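Paenibacillus xanthan lyase (Paenibacillus, PDB 6F2P) cleaves the polysaccharide xanthan as a family 8 lyase, an enzyme of class EC 4.2.2.12 that probably works by beta-elimination. Local coordinates at residues Lys478-Lys483 with Ser498-Thr503. Numbering follows the deposited sequence.
Sequences KSLTAK and SGIAST
Ser479 and Thr503 meet at the open end of an antiparallel beta hairpin, strands 481-488 and 493-501, in the super-sandwich domain of this family 8 polysaccharide lyase. The Ser479 hydroxyl reaches across just beyond the paired strands: OG accepts a hydrogen bond from the backbone N-H of Thr503 at 2.7 Å, almost straight at 175°, and OG1 of Thr503 donates to the same OG at 3.1 Å. A chi1 of 66° holds OG between its own N and carbonyl carbon, and from there it faces Thr503. Asp504 OD2 hydrogen-bonds both this OG and Ser502 OG. Without the hydroxyl, as with an alanine here, the Thr503 N-H and OG1 would probably lose their common acceptor, and Asp504 one of its partners. Further in, Thr481 and Ala501 form a hydrogen-bonded pair whose side chains share a face; Thr481 turns CG2 alongside Ala501 CB (4.2 Å), while its OG1 reaches Leu473 O on the neighbouring strand. On the buried other face, the small, apolar Ala482 puts CB against Ile500 CG1 at 4.0 Å, and Leu480 rests CD1 on the CB methylene of Ser502. Between the two bonded pairs the register slips by one residue: Gly499, whose positive phi of 65° favours glycine, and Ile500 both face Gly613 of strand 613-621, a G1 beta bulge. Beyond it, Lys483 N hydrogen-bonds Ser498 O at 2.9 Å, and the extended lysine chain carries NZ to Ser644 O.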
loop_
_atom_site.group_PDB
_atom_site.type_symbol
_atom_site.label_atom_id
_atom_site.label_comp_id
_atom_site.label_asym_id
_atom_site.label_seq_id
_atom_site.Cartn_x
_atom_site.Cartn_y
_atom_site.Cartn_z
ATOM N N LYS A 478 16.188 6.747 16.106
ATOM C CA LYS A 478 16.876 7.965 15.709
ATOM C C LYS A 478 15.895 9.122 15.570
ATOM O O LYS A 478 14.679 8.919 15.544
ATOM C CB LYS A 478 17.629 7.746 14.401
ATOM C CG LYS A 478 18.569 6.531 14.404
ATOM C CD LYS A 478 19.650 6.637 15.450
ATOM C CE LYS A 478 20.740 5.587 15.209
ATOM N NZ LYS A 478 21.741 5.528 16.331
ATOM N N SER A 479 16.414 10.342 15.500
ATOM C CA SER A 479 15.543 11.484 15.264
ATOM C C SER A 479 15.355 11.642 13.762
ATOM O O SER A 479 14.361 12.223 13.310
ATOM C CB SER A 479 16.127 12.764 15.854
ATOM O OG SER A 479 17.323 13.132 15.186
ATOM N N LEU A 480 16.319 11.113 13.006
ATOM C CA LEU A 480 16.369 11.264 11.557
ATOM C C LEU A 480 15.012 11.053 10.930
ATOM O O LEU A 480 14.314 10.088 11.236
ATOM C CB LEU A 480 17.384 10.302 10.922
ATOM C CG LEU A 480 17.427 10.382 9.389
ATOM C CD1 LEU A 480 17.750 11.798 8.913
ATOM C CD2 LEU A 480 18.401 9.387 8.772
ATOM N N THR A 481 14.632 11.984 10.066
ATOM C CA THR A 481 13.374 11.881 9.353
ATOM C C THR A 481 13.532 12.528 7.983
ATOM O O THR A 481 14.378 13.406 7.794
ATOM C CB THR A 481 12.239 12.536 10.156
ATOM O OG1 THR A 481 10.972 12.106 9.649
ATOM C CG2 THR A 481 12.352 14.051 10.101
ATOM N N ALA A 482 12.745 12.075 7.015
ATOM C CA ALA A 482 12.856 12.600 5.661
ATOM C C ALA A 482 11.629 12.288 4.822
ATOM O O ALA A 482 10.911 11.322 5.088
ATOM C CB ALA A 482 14.084 12.041 4.993
ATOM N N LYS A 483 11.396 13.115 3.805
ATOM C CA LYS A 483 10.366 12.830 2.813
ATOM C C LYS A 483 11.004 12.500 1.465
ATOM O O LYS A 483 11.580 13.362 0.786
ATOM C CB LYS A 483 9.358 13.972 2.714
ATOM C CG LYS A 483 8.416 14.009 3.895
ATOM C CD LYS A 483 7.853 15.394 4.155
ATOM C CE LYS A 483 6.917 15.365 5.354
ATOM N NZ LYS A 483 6.247 16.667 5.600
ATOM N N SER A 498 13.264 15.903 0.681
ATOM C CA SER A 498 13.218 17.180 1.364
ATOM C C SER A 498 12.721 16.906 2.766
ATOM O O SER A 498 12.354 15.774 3.087
ATOM C CB SER A 498 12.234 18.113 0.677
ATOM O OG SER A 498 10.915 17.658 0.915
ATOM N N GLY A 499 12.692 17.944 3.594
ATOM C CA GLY A 499 12.317 17.796 4.988
ATOM C C GLY A 499 13.300 16.936 5.760
ATOM O O GLY A 499 12.964 16.404 6.810
ATOM N N ILE A 500 14.514 16.794 5.235
ATOM C CA ILE A 500 15.524 15.958 5.864
ATOM C C ILE A 500 16.051 16.630 7.120
ATOM O O ILE A 500 16.754 17.631 7.039
ATOM C CB ILE A 500 16.703 15.669 4.921
ATOM C CG1 ILE A 500 16.202 15.079 3.603
ATOM C CG2 ILE A 500 17.677 14.709 5.586
ATOM C CD1 ILE A 500 17.281 14.893 2.566
ATOM N N ALA A 501 15.699 16.070 8.274
ATOM C CA ALA A 501 16.014 16.676 9.562
ATOM C C ALA A 501 16.505 15.654 10.602
ATOM O O ALA A 501 15.983 14.539 10.711
ATOM C CB ALA A 501 14.804 17.434 10.088
ATOM N N SER A 502 17.510 16.050 11.373
ATOM C CA SER A 502 18.071 15.177 12.387
ATOM C C SER A 502 18.698 15.985 13.515
ATOM O O SER A 502 19.193 17.090 13.296
ATOM C CB SER A 502 19.117 14.247 11.763
ATOM O OG SER A 502 19.897 13.629 12.767
ATOM N N THR A 503 18.668 15.430 14.720
ATOM C CA THR A 503 19.389 16.007 15.844
ATOM C C THR A 503 20.304 14.961 16.466
ATOM O O THR A 503 20.596 15.019 17.658
ATOM C CB THR A 503 18.435 16.537 16.922
ATOM O OG1 THR A 503 17.428 15.555 17.196
ATOM C CG2 THR A 503 17.773 17.821 16.461
#